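Local coordinates for protein mRNA-capping enzyme subunit alpha (Saccharomyces cerevisiae, PDB 3KYH) that catalyses the second step of mRNA capping, transferring GMP from GTP to the 5'-diphosphate end of RNA through a covalent enzyme-GMP intermediate, at residues K34-P39 / C155-G160; L294-G299 / N378-V383; E134-T139 / L222-D227; L18-N23 / Y102-G107. All coordinates share one frame; numbering follows the deposited sequence.

Contact 1. Residues K34-P39 / C155-G160; sequences KLLNSP and CLAING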
loop_
_atom_site.group_PDB
_atom_site.type_symbol
_atom_site.label_atom_id
_atom_site.label_comp_id
_atom_site.label_asym_id
_atom_site.label_seq_id
_atom_site.Cartn_x
_atom_site.Cartn_y
_atom_site.Cartn_z
ATOM N N LYS C 34 4.069 -47.639 -7.014
ATOM C CA LYS C 34 4.018 -48.844 -7.824
ATOM C C LYS C 34 4.471 -50.060 -7.033
ATOM O O LYS C 34 3.828 -51.111 -7.114
ATOM C CB LYS C 34 4.837 -48.668 -9.112
ATOM C CG LYS C 34 4.294 -47.610 -10.093
ATOM C CD LYS C 34 3.240 -48.172 -11.063
ATOM C CE LYS C 34 2.127 -47.161 -11.363
ATOM N NZ LYS C 34 1.353 -46.812 -10.126
ATOM N N LEU C 35 5.526 -49.884 -6.233
ATOM C CA LEU C 35 6.127 -50.955 -5.428
ATOM C C LEU C 35 5.134 -51.675 -4.506
ATOM O O LEU C 35 5.370 -52.823 -4.109
ATOM C CB LEU C 35 7.324 -50.429 -4.625
ATOM C CG LEU C 35 8.625 -51.234 -4.436
ATOM C CD1 LEU C 35 9.629 -50.434 -3.603
ATOM C CD2 LEU C 35 8.468 -52.634 -3.834
ATOM N N LEU C 36 4.024 -51.012 -4.183
ATOM C CA LEU C 36 2.953 -51.625 -3.400
ATOM C C LEU C 36 1.602 -51.521 -4.118
ATOM O O LEU C 36 0.545 -51.643 -3.494
ATOM C CB LEU C 36 2.885 -51.006 -1.997
ATOM C CG LEU C 36 4.135 -50.971 -1.107
ATOM C CD1 LEU C 36 4.052 -49.819 -0.082
ATOM C CD2 LEU C 36 4.421 -52.329 -0.447
ATOM N N ASN C 37 1.650 -51.322 -5.434
ATOM C CA ASN C 37 0.462 -51.249 -6.308
ATOM C C ASN C 37 -0.721 -50.381 -5.826
ATOM O O ASN C 37 -1.879 -50.827 -5.784
ATOM C CB ASN C 37 0.053 -52.630 -6.905
ATOM C CG ASN C 37 -0.160 -53.732 -5.847
ATOM O OD1 ASN C 37 -1.069 -53.662 -5.008
ATOM N ND2 ASN C 37 0.662 -54.780 -5.928
ATOM N N SER C 38 -0.384 -49.143 -5.456
ATOM C CA SER C 38 -1.334 -48.073 -5.117
ATOM C C SER C 38 -0.588 -46.752 -4.944
ATOM O O SER C 38 0.383 -46.693 -4.185
ATOM C CB SER C 38 -2.150 -48.377 -3.861
ATOM O OG SER C 38 -3.309 -47.562 -3.846
ATOM N N PRO C 39 -1.066 -45.674 -5.598
ATOM C CA PRO C 39 -0.195 -44.511 -5.736
ATOM C C PRO C 39 -0.181 -43.593 -4.518
ATOM O O PRO C 39 0.452 -42.528 -4.552
ATOM C CB PRO C 39 -0.777 -43.802 -6.959
ATOM C CG PRO C 39 -2.256 -44.178 -6.961
ATOM C CD PRO C 39 -2.446 -45.354 -6.021
ATOM N N CYS C 155 7.520 -55.436 7.742
ATOM C CA CYS C 155 8.127 -55.119 6.461
ATOM C C CYS C 155 7.100 -55.505 5.409
ATOM O O CYS C 155 6.499 -56.593 5.494
ATOM C CB CYS C 155 9.388 -55.969 6.276
ATOM S SG CYS C 155 10.564 -55.438 5.002
ATOM N N LEU C 156 6.917 -54.626 4.424
ATOM C CA LEU C 156 5.924 -54.823 3.371
ATOM C C LEU C 156 6.479 -54.821 1.946
ATOM O O LEU C 156 5.714 -54.902 0.969
ATOM C CB LEU C 156 4.750 -53.845 3.515
ATOM C CG LEU C 156 4.841 -52.337 3.791
ATOM C CD1 LEU C 156 6.052 -51.645 3.206
ATOM C CD2 LEU C 156 3.615 -51.698 3.208
ATOM N N ALA C 157 7.804 -54.704 1.838
ATOM C CA ALA C 157 8.519 -54.886 0.569
ATOM C C ALA C 157 9.898 -55.479 0.799
ATOM O O ALA C 157 10.673 -54.979 1.608
ATOM C CB ALA C 157 8.627 -53.584 -0.216
ATOM N N ILE C 158 10.167 -56.588 0.118
ATOM C CA ILE C 158 11.515 -57.143 0.060
ATOM C C ILE C 158 11.892 -57.463 -1.383
ATOM O O ILE C 158 11.116 -58.091 -2.126
ATOM C CB ILE C 158 11.773 -58.317 1.060
ATOM C CG1 ILE C 158 13.253 -58.351 1.433
ATOM C CG2 ILE C 158 11.309 -59.698 0.542
ATOM C CD1 ILE C 158 13.583 -57.607 2.712
ATOM N N ASN C 159 13.061 -56.948 -1.765
ATOM C CA ASN C 159 13.633 -57.098 -3.095
ATOM C C ASN C 159 12.619 -57.075 -4.237
ATOM O O ASN C 159 12.278 -58.116 -4.810
ATOM C CB ASN C 159 14.617 -58.263 -3.120
ATOM C CG ASN C 159 15.938 -57.908 -2.455
ATOM O OD1 ASN C 159 16.368 -56.742 -2.467
ATOM N ND2 ASN C 159 16.593 -58.913 -1.882
ATOM N N GLY C 160 12.072 -55.868 -4.437
ATOM C CA GLY C 160 11.031 -55.531 -5.411
ATOM C C GLY C 160 9.676 -56.180 -5.191
ATOM O O GLY C 160 8.660 -55.670 -5.663
#
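Leu36 and Leu156 meet methyl against methyl, their side chains crossing at about a right angle, with Leu36 CD2 3.8 Å from Leu156 CD2. The same CD2 of Leu156 also reaches Leu36 CD1, so one methyl sits against the forked end of the other leucine. Leu36 points into the contact with CG beside its own backbone N, opposite the carbonyl carbon (chi1 -54°), while CG of Leu156 lies between N and the carbonyl carbon (chi1 46°). Alongside this pair, Leu35 starts off across the interface but swings its tip inward: its CD2 lies 3.7 Å from Ala157 CB and 3.5 Å from Gly160 O. Ala157 CB lies nearer Leu35 than Leu36, whose CD2 is a looser 4.4 Å from it.

The positions are set from both sides. Helix 23-35 ends here in a Schellman motif, with Asn37 N bonded to Lys34 O at 2.8 Å and Asn37, at positive phi, as the C-prime residue. Opposite, Leu156 and Ala157 form a classic beta bulge facing Leu130 of strand 129-139, and Thr164 adds a further contact to Leu36. The side-chain to side-chain contacts are all aliphatic, though methyls of Leu35 and Leu36 also lie against the backbone oxygens of Gly160 and Leu156. The helix end is therefore held against the bulged strand by dispersion and exclusion of water, without a directional bond between the two segments.

Contact 2. Residues L294-G299 / N378-V383; sequences LYVWQG and NHTSVV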
loop_
_atom_site.group_PDB
_atom_site.type_symbol
_atom_site.label_atom_id
_atom_site.label_comp_id
_atom_site.label_asym_id
_atom_site.label_seq_id
_atom_site.Cartn_x
_atom_site.Cartn_y
_atom_site.Cartn_z
ATOM N N LEU C 294 -15.621 -27.511 36.801
ATOM C CA LEU C 294 -14.703 -27.512 35.675
ATOM C C LEU C 294 -15.429 -27.306 34.323
ATOM O O LEU C 294 -16.204 -28.155 33.879
ATOM C CB LEU C 294 -13.743 -28.730 35.766
ATOM C CG LEU C 294 -13.775 -29.883 36.812
ATOM C CD1 LEU C 294 -12.693 -30.912 36.583
ATOM C CD2 LEU C 294 -13.628 -29.464 38.279
ATOM N N TYR C 295 -15.213 -26.136 33.713
ATOM C CA TYR C 295 -15.906 -25.712 32.479
ATOM C C TYR C 295 -15.072 -25.838 31.187
ATOM O O TYR C 295 -13.847 -25.697 31.209
ATOM C CB TYR C 295 -16.404 -24.260 32.583
ATOM C CG TYR C 295 -17.287 -23.854 33.771
ATOM C CD1 TYR C 295 -16.808 -23.925 35.091
ATOM C CD2 TYR C 295 -18.553 -23.283 33.565
ATOM C CE1 TYR C 295 -17.590 -23.523 36.166
ATOM C CE2 TYR C 295 -19.341 -22.862 34.646
ATOM C CZ TYR C 295 -18.855 -22.985 35.952
ATOM O OH TYR C 295 -19.618 -22.582 37.048
ATOM N N VAL C 296 -15.762 -26.033 30.059
ATOM C CA VAL C 296 -15.141 -26.280 28.746
ATOM C C VAL C 296 -15.513 -25.250 27.673
ATOM O O VAL C 296 -16.696 -25.053 27.356
ATOM C CB VAL C 296 -15.438 -27.717 28.221
ATOM C CG1 VAL C 296 -14.864 -28.779 29.178
ATOM C CG2 VAL C 296 -16.939 -27.937 27.966
ATOM N N TRP C 297 -14.494 -24.623 27.087
ATOM C CA TRP C 297 -14.717 -23.508 26.164
ATOM C C TRP C 297 -15.316 -23.918 24.819
ATOM O O TRP C 297 -14.832 -24.843 24.172
ATOM C CB TRP C 297 -13.490 -22.580 26.052
ATOM C CG TRP C 297 -12.533 -22.847 24.917
ATOM C CD1 TRP C 297 -11.643 -23.885 24.817
ATOM C CD2 TRP C 297 -12.349 -22.044 23.734
ATOM N NE1 TRP C 297 -10.921 -23.781 23.647
ATOM C CE2 TRP C 297 -11.336 -22.667 22.960
ATOM C CE3 TRP C 297 -12.944 -20.867 23.252
ATOM C CZ2 TRP C 297 -10.910 -22.157 21.721
ATOM C CZ3 TRP C 297 -12.505 -20.352 22.036
ATOM C CH2 TRP C 297 -11.503 -21.003 21.280
ATOM N N GLN C 298 -16.403 -23.242 24.453
ATOM C CA GLN C 298 -17.126 -23.479 23.207
ATOM C C GLN C 298 -17.126 -22.194 22.374
ATOM O O GLN C 298 -17.166 -21.086 22.925
ATOM C CB GLN C 298 -18.560 -23.905 23.534
ATOM C CG GLN C 298 -19.257 -24.762 22.474
ATOM C CD GLN C 298 -20.767 -24.904 22.711
ATOM O OE1 GLN C 298 -21.454 -23.929 23.036
ATOM N NE2 GLN C 298 -21.289 -26.119 22.511
ATOM N N GLY C 299 -17.073 -22.351 21.052
ATOM C CA GLY C 299 -17.081 -21.221 20.120
ATOM C C GLY C 299 -15.793 -20.415 20.135
ATOM O O GLY C 299 -14.722 -20.952 19.834
ATOM N N ASN C 378 -10.460 -26.711 26.476
ATOM C CA ASN C 378 -10.618 -27.484 25.228
ATOM C C ASN C 378 -12.052 -27.505 24.741
ATOM O O ASN C 378 -12.990 -27.625 25.544
ATOM C CB ASN C 378 -10.114 -28.931 25.314
ATOM C CG ASN C 378 -8.746 -29.116 24.689
ATOM O OD1 ASN C 378 -7.822 -29.574 25.365
ATOM N ND2 ASN C 378 -8.606 -28.763 23.406
ATOM N N HIS C 379 -12.192 -27.420 23.419
ATOM C CA HIS C 379 -13.489 -27.299 22.756
ATOM C C HIS C 379 -14.370 -28.501 23.065
ATOM O O HIS C 379 -13.887 -29.637 23.044
ATOM C CB HIS C 379 -13.311 -27.068 21.249
ATOM C CG HIS C 379 -14.593 -26.850 20.505
ATOM N ND1 HIS C 379 -14.744 -27.193 19.177
ATOM C CD2 HIS C 379 -15.790 -26.356 20.905
ATOM C CE1 HIS C 379 -15.972 -26.899 18.785
ATOM N NE2 HIS C 379 -16.629 -26.395 19.817
ATOM N N THR C 380 -15.631 -28.217 23.406
ATOM C CA THR C 380 -16.632 -29.209 23.828
ATOM C C THR C 380 -16.496 -30.493 23.004
ATOM O O THR C 380 -16.187 -31.550 23.558
ATOM C CB THR C 380 -18.086 -28.610 23.824
ATOM O OG1 THR C 380 -18.156 -27.491 24.727
ATOM C CG2 THR C 380 -19.144 -29.650 24.236
ATOM N N SER C 381 -16.638 -30.353 21.685
ATOM C CA SER C 381 -16.404 -31.427 20.716
ATOM C C SER C 381 -15.045 -32.114 20.889
ATOM O O SER C 381 -14.986 -33.330 21.113
ATOM C CB SER C 381 -16.537 -30.882 19.294
ATOM O OG SER C 381 -15.557 -29.893 19.033
ATOM N N VAL C 382 -13.967 -31.324 20.837
ATOM C CA VAL C 382 -12.580 -31.813 20.969
ATOM C C VAL C 382 -12.299 -32.373 22.390
ATOM O O VAL C 382 -11.184 -32.826 22.681
ATOM C CB VAL C 382 -11.530 -30.730 20.486
ATOM C CG1 VAL C 382 -10.159 -31.347 20.170
ATOM C CG2 VAL C 382 -12.023 -29.983 19.236
ATOM N N VAL C 383 -13.324 -32.376 23.246
ATOM C CA VAL C 383 -13.266 -32.986 24.582
ATOM C C VAL C 383 -14.078 -34.287 24.568
ATOM O O VAL C 383 -13.600 -35.337 25.030
ATOM C CB VAL C 383 -13.778 -32.010 25.698
ATOM C CG1 VAL C 383 -14.122 -32.738 27.012
ATOM C CG2 VAL C 383 -12.758 -30.925 25.970
#
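Val296 overlaps the turn that leads into helix 380-392: its CB lies 3.6 Å from Asn378 O, and its CG2 branch comes up against the hydroxyl of Thr380, crossing that side chain at about a right angle, with CG2 3.5 Å from Thr380 OG1. The other branch, CG1, stands beside the backbone N and points to Val383 one helical turn on, 4.4 Å from its CG2. This is the C-terminal OB-fold domain of the capping enzyme, where strand 293-297 of the five-stranded antiparallel sheet meets the start of a helix. Phe260 of strand 259-263 and Val258 continue the apolar layer behind Val296 and Val383.

Next along the strand, Trp297 turns its indole so that CD1, at the ring edge, faces Asn378 N in the ring plane at 3.5 Å. Its carbonyl works on the other residue of the turn: His379 CA approaches Trp297 O at 3.1 Å, and the CA-H...O contact is nearly straight (170° at H). A backbone atom of a chain of another protein packs on the same indole, so Trp297 serves two interfaces.

Gln298 touches at its root: CG lies 3.7 Å from Thr380 OG1 and 4.1 Å from His379 NE2, and the extended chain takes the amide farther from the imidazole, the two planes 66° apart. With CG of His379 anti to its N (chi1 -177°), the ring is carried toward Gln298, and one of its faces lies under the backbone N of Ser381, 4.1 Å above the plane and over the ring centre.

Contact 3. Residues E134-T139 / L222-D227; sequences ELVIQT and LPHLSD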
loop_
_atom_site.group_PDB
_atom_site.type_symbol
_atom_site.label_atom_id
_atom_site.label_comp_id
_atom_site.label_asym_id
_atom_site.label_seq_id
_atom_site.Cartn_x
_atom_site.Cartn_y
_atom_site.Cartn_z
ATOM N N GLU C 134 10.883 -48.003 14.267
ATOM C CA GLU C 134 10.952 -47.010 15.345
ATOM C C GLU C 134 12.333 -46.564 15.818
ATOM O O GLU C 134 13.064 -47.311 16.463
ATOM C CB GLU C 134 10.073 -47.406 16.535
ATOM C CG GLU C 134 8.735 -46.646 16.579
ATOM C CD GLU C 134 8.894 -45.227 17.071
ATOM O OE1 GLU C 134 9.940 -44.611 16.795
ATOM O OE2 GLU C 134 7.994 -44.726 17.761
ATOM N N LEU C 135 12.680 -45.325 15.508
ATOM C CA LEU C 135 13.997 -44.803 15.876
ATOM C C LEU C 135 14.097 -44.298 17.333
ATOM O O LEU C 135 13.937 -43.096 17.598
ATOM C CB LEU C 135 14.486 -43.733 14.871
ATOM C CG LEU C 135 15.968 -43.303 14.956
ATOM C CD1 LEU C 135 16.818 -44.356 14.320
ATOM C CD2 LEU C 135 16.288 -41.966 14.293
ATOM N N VAL C 136 14.402 -45.214 18.257
ATOM C CA VAL C 136 14.644 -44.877 19.686
ATOM C C VAL C 136 16.068 -44.334 19.976
ATOM O O VAL C 136 16.890 -44.205 19.061
ATOM C CB VAL C 136 14.414 -46.119 20.612
ATOM C CG1 VAL C 136 13.022 -46.719 20.434
ATOM C CG2 VAL C 136 15.500 -47.183 20.405
ATOM N N ILE C 137 16.346 -44.033 21.246
ATOM C CA ILE C 137 17.714 -43.855 21.776
ATOM C C ILE C 137 17.904 -45.031 22.714
ATOM O O ILE C 137 16.927 -45.666 23.089
ATOM C CB ILE C 137 17.918 -42.549 22.558
ATOM C CG1 ILE C 137 16.860 -41.508 22.177
ATOM C CG2 ILE C 137 19.331 -41.989 22.336
ATOM C CD1 ILE C 137 15.455 -41.904 22.651
ATOM N N GLN C 138 19.141 -45.378 23.049
ATOM C CA GLN C 138 19.399 -46.636 23.737
ATOM C C GLN C 138 20.487 -46.584 24.745
ATOM O O GLN C 138 21.627 -46.326 24.378
ATOM C CB GLN C 138 19.763 -47.731 22.746
ATOM C CG GLN C 138 18.546 -48.412 22.162
ATOM C CD GLN C 138 17.767 -49.211 23.179
ATOM O OE1 GLN C 138 17.146 -48.668 24.115
ATOM N NE2 GLN C 138 17.784 -50.520 22.990
ATOM N N THR C 139 20.127 -46.839 25.998
ATOM C CA THR C 139 21.082 -46.894 27.098
ATOM C C THR C 139 21.607 -48.293 27.222
ATOM O O THR C 139 20.836 -49.259 27.168
ATOM C CB THR C 139 20.429 -46.462 28.431
ATOM O OG1 THR C 139 20.533 -45.041 28.568
ATOM C CG2 THR C 139 21.098 -47.073 29.643
ATOM N N LEU C 222 12.564 -51.427 30.506
ATOM C CA LEU C 222 13.221 -51.299 29.195
ATOM C C LEU C 222 14.019 -49.982 29.028
ATOM O O LEU C 222 13.499 -48.931 29.398
ATOM C CB LEU C 222 12.163 -51.420 28.085
ATOM C CG LEU C 222 11.440 -52.771 27.954
ATOM C CD1 LEU C 222 10.075 -52.573 27.327
ATOM C CD2 LEU C 222 12.256 -53.829 27.207
ATOM N N PRO C 223 15.256 -50.040 28.457
ATOM C CA PRO C 223 16.197 -48.922 28.215
ATOM C C PRO C 223 15.689 -47.736 27.371
ATOM O O PRO C 223 16.114 -46.603 27.621
ATOM C CB PRO C 223 17.349 -49.603 27.476
ATOM C CG PRO C 223 16.698 -50.760 26.790
ATOM C CD PRO C 223 15.812 -51.280 27.882
ATOM N N HIS C 224 14.874 -48.001 26.344
ATOM C CA HIS C 224 14.134 -46.951 25.617
ATOM C C HIS C 224 12.743 -46.694 26.232
ATOM O O HIS C 224 12.507 -47.059 27.386
ATOM C CB HIS C 224 14.061 -47.207 24.104
ATOM C CG HIS C 224 13.541 -48.560 23.724
ATOM N ND1 HIS C 224 14.328 -49.511 23.104
ATOM C CD2 HIS C 224 12.314 -49.118 23.852
ATOM C CE1 HIS C 224 13.615 -50.601 22.886
ATOM N NE2 HIS C 224 12.389 -50.388 23.330
ATOM N N LEU C 225 11.832 -46.070 25.488
ATOM C CA LEU C 225 10.580 -45.595 26.052
ATOM C C LEU C 225 9.411 -46.393 25.540
ATOM O O LEU C 225 9.404 -46.760 24.366
ATOM C CB LEU C 225 10.328 -44.132 25.686
ATOM C CG LEU C 225 11.376 -43.059 25.936
ATOM C CD1 LEU C 225 11.996 -42.793 24.568
ATOM C CD2 LEU C 225 10.671 -41.818 26.484
ATOM N N SER C 226 8.400 -46.594 26.391
ATOM C CA SER C 226 7.218 -47.369 26.000
ATOM C C SER C 226 5.880 -46.959 26.640
ATOM O O SER C 226 5.561 -47.389 27.765
ATOM C CB SER C 226 7.499 -48.880 26.109
ATOM O OG SER C 226 8.261 -49.195 27.268
ATOM N N ASP C 227 5.097 -46.168 25.892
ATOM C CA ASP C 227 3.803 -45.647 26.354
ATOM C C ASP C 227 2.547 -46.453 25.955
ATOM O O ASP C 227 1.567 -45.938 25.368
ATOM C CB ASP C 227 3.690 -44.138 26.137
ATOM C CG ASP C 227 3.531 -43.741 24.673
ATOM O OD1 ASP C 227 3.843 -44.562 23.778
ATOM O OD2 ASP C 227 3.108 -42.577 24.421
#
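Apolar contacts carry the centre: Val136 lays CG1 over one face of the His224 imidazole in a CH-pi contact, 4.2 Å from the ring centroid and 26° off the ring normal. Further along, Ile137 CD1 and Leu225 CD1 touch at 4.1 Å as their side chains pass at a slant. Backbone oxygens add glancing contacts with CH groups, Ile137 O lying 3.4 Å from His224 CB and Thr139 O 3.5 Å from Pro223 CB.

Polar groups meet at the ring edge. Gln138 folds back at chi2 (-67°), so that its amide lies beside His224, pointing the same way and with its plane 41° from the ring, while also lying against the Pro223 ring. Replacing Gln138 with an alanine would probably remove the amide packed beside His224 and against the Pro223 ring, opening a gap there. His224 NE2 is hydrogen-bonded to Glu71 OE2, in the strand that carries Lys72, the residue that forms the GMP adduct; the side chains of Leu225 and Lys72 are about 9 Å apart. Covered over one face by Val136 and hydrogen-bonded to Glu71, the imidazole is probably restrained in its rotation and bridges strands 129-139 and 67-73.

Contact 4. Residues L18-N23 / Y102-G107; sequences LIQPGN and YYLVNG
Tyr103 lies against the backbone of Leu18 and Ile19 along most of its side chain. CG stands beside the backbone N and opposite the carbonyl carbon (chi1 -62°), which turns the ring toward the loop. CB and CG border the Leu18 carbonyl group, whose place in the model is doubtful, and CD2 reaches the Leu18-Ile19 peptide. Farther out, CE2 meets Ile19 CG1 at 3.5 Å, CZ stays 3.9 Å from that carbon, and OH passes 4.1 Å from it before ending in a weak hydrogen bond to Asp97 OD1. Leu18 N lies in the ring plane, at the edge. A threonine in place of Tyr103 would probably strip Ile19 CG1 of its aromatic neighbour and leave Asp97 without this weak partner.

The strand residues before and after Tyr103 also meet the loop. Tyr102 CB lies near Ile19 CG2, a methyl modelled too close to Tyr102 O to be trusted. One residue on, Leu104 meets Gln20, which bends at chi2 (-52°) and crosses it at about a right angle, Gln20 CG 3.5 Å from Leu104 CD1. The backbone link, Leu104 N to Leu18 O, is weak, with an angle of only 127° at the hydrogen, and is as unsure as that oxygen.

Strand 102-105 pairs antiparallel with strand 91-96; the loop 18-23, which leads into helix 23-35, packs against strand 102-105, and the helix packs on Tyr102 through Thr25, Leu28 and Val32.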
loop_
_atom_site.group_PDB
_atom_site.type_symbol
_atom_site.label_atom_id
_atom_site.label_comp_id
_atom_site.label_asym_id
_atom_site.label_seq_id
_atom_site.Cartn_x
_atom_site.Cartn_y
_atom_site.Cartn_z
ATOM N N LEU C 18 18.569 -35.867 6.414
ATOM C CA LEU C 18 17.821 -34.658 6.042
ATOM C C LEU C 18 16.823 -35.015 4.935
ATOM O O LEU C 18 16.834 -36.150 4.425
ATOM C CB LEU C 18 18.750 -33.546 5.564
ATOM C CG LEU C 18 19.641 -33.622 4.323
ATOM C CD1 LEU C 18 20.325 -32.259 4.081
ATOM C CD2 LEU C 18 20.697 -34.727 4.456
ATOM N N ILE C 19 15.893 -34.103 4.629
ATOM C CA ILE C 19 15.181 -34.245 3.362
ATOM C C ILE C 19 16.086 -33.569 2.339
ATOM O O ILE C 19 16.874 -32.647 2.683
ATOM C CB ILE C 19 13.715 -33.681 3.278
ATOM C CG1 ILE C 19 13.033 -33.503 4.650
ATOM C CG2 ILE C 19 12.858 -34.528 2.267
ATOM C CD1 ILE C 19 11.551 -33.015 4.581
ATOM N N GLN C 20 16.043 -34.156 1.136
ATOM C CA GLN C 20 16.507 -33.563 -0.117
ATOM C C GLN C 20 15.403 -32.697 -0.765
ATOM O O GLN C 20 14.365 -32.467 -0.107
ATOM C CB GLN C 20 16.972 -34.688 -1.017
ATOM C CG GLN C 20 18.107 -35.524 -0.413
ATOM C CD GLN C 20 19.275 -34.682 0.070
ATOM O OE1 GLN C 20 19.788 -33.807 -0.643
ATOM N NE2 GLN C 20 19.709 -34.952 1.293
ATOM N N PRO C 21 15.619 -32.153 -2.000
ATOM C CA PRO C 21 14.578 -31.319 -2.648
ATOM C C PRO C 21 13.111 -31.821 -2.673
ATOM O O PRO C 21 12.807 -32.908 -2.189
ATOM C CB PRO C 21 15.135 -31.121 -4.063
ATOM C CG PRO C 21 16.609 -31.068 -3.878
ATOM C CD PRO C 21 16.942 -31.859 -2.601
ATOM N N GLY C 22 12.204 -31.000 -3.202
ATOM C CA GLY C 22 10.765 -31.309 -3.231
ATOM C C GLY C 22 10.390 -32.180 -4.417
ATOM O O GLY C 22 9.563 -33.092 -4.290
ATOM N N ASN C 23 10.977 -31.869 -5.573
ATOM C CA ASN C 23 10.895 -32.696 -6.776
ATOM C C ASN C 23 11.516 -34.083 -6.520
ATOM O O ASN C 23 10.851 -35.114 -6.690
ATOM C CB ASN C 23 11.548 -31.981 -7.972
ATOM C CG ASN C 23 12.981 -31.521 -7.694
ATOM O OD1 ASN C 23 13.268 -30.865 -6.688
ATOM N ND2 ASN C 23 13.885 -31.845 -8.609
ATOM N N TYR C 102 11.099 -37.233 3.379
ATOM C CA TYR C 102 12.132 -38.232 3.065
ATOM C C TYR C 102 13.575 -37.890 3.471
ATOM O O TYR C 102 14.187 -36.954 2.935
ATOM C CB TYR C 102 12.069 -38.568 1.568
ATOM C CG TYR C 102 10.973 -39.532 1.143
ATOM C CD1 TYR C 102 9.655 -39.398 1.610
ATOM C CD2 TYR C 102 11.250 -40.559 0.226
ATOM C CE1 TYR C 102 8.673 -40.256 1.193
ATOM C CE2 TYR C 102 10.249 -41.424 -0.212
ATOM C CZ TYR C 102 8.970 -41.267 0.282
ATOM O OH TYR C 102 7.976 -42.139 -0.116
ATOM N N TYR C 103 14.154 -38.713 4.346
ATOM C CA TYR C 103 15.492 -38.435 4.883
ATOM C C TYR C 103 16.624 -39.234 4.209
ATOM O O TYR C 103 16.363 -40.319 3.683
ATOM C CB TYR C 103 15.474 -38.461 6.426
ATOM C CG TYR C 103 14.548 -37.396 7.028
ATOM C CD1 TYR C 103 13.250 -37.702 7.456
ATOM C CD2 TYR C 103 14.964 -36.067 7.131
ATOM C CE1 TYR C 103 12.405 -36.703 7.990
ATOM C CE2 TYR C 103 14.137 -35.063 7.636
ATOM C CZ TYR C 103 12.867 -35.386 8.073
ATOM O OH TYR C 103 12.079 -34.371 8.563
ATOM N N LEU C 104 17.837 -38.669 4.140
ATOM C CA LEU C 104 18.968 -39.309 3.428
ATOM C C LEU C 104 20.217 -39.601 4.255
ATOM O O LEU C 104 21.169 -38.815 4.318
ATOM C CB LEU C 104 19.351 -38.583 2.123
ATOM C CG LEU C 104 19.859 -39.456 0.948
ATOM C CD1 LEU C 104 19.493 -38.785 -0.353
ATOM C CD2 LEU C 104 21.345 -39.876 0.874
ATOM N N VAL C 105 20.227 -40.805 4.811
ATOM C CA VAL C 105 21.340 -41.299 5.614
ATOM C C VAL C 105 22.542 -41.681 4.736
ATOM O O VAL C 105 22.405 -41.850 3.517
ATOM C CB VAL C 105 20.891 -42.483 6.490
ATOM C CG1 VAL C 105 21.520 -42.350 7.862
ATOM C CG2 VAL C 105 19.371 -42.482 6.668
ATOM N N ASN C 106 23.715 -41.808 5.359
ATOM C CA ASN C 106 24.968 -42.120 4.663
ATOM C C ASN C 106 25.145 -43.607 4.305
ATOM O O ASN C 106 24.212 -44.247 3.793
ATOM C CB ASN C 106 26.178 -41.535 5.435
ATOM C CG ASN C 106 26.787 -40.273 4.776
ATOM O OD1 ASN C 106 27.999 -40.070 4.868
ATOM N ND2 ASN C 106 25.974 -39.433 4.136
ATOM N N GLY C 107 26.337 -44.144 4.583
ATOM C CA GLY C 107 26.771 -45.479 4.125
ATOM C C GLY C 107 26.136 -46.729 4.719
ATOM O O GLY C 107 26.277 -47.010 5.911
#

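In the fold
Contacts 1, 3 and 4 belong to the nucleotidyltransferase part of the chain and all reach one mixed sheet, through strands 154-158, 129-139 and 102-105. Contact 1 lies at the C-terminal end of helix 23-35 and contact 4 in the loop that leads into it, their centres 20 Å apart. Along the chain contact 1 alternates with both contact 4 and contact 3, bringing early residues of the chain against strands of the same sheet, whereas contact 4 closes before contact 3 opens. Contact 3 is the one near the GMP-accepting Lys72. Contact 2 follows all of them in sequence, its nearest atoms about 17 Å from contact 3; it is local to the OB-fold domain, apart from the sheet the other three share.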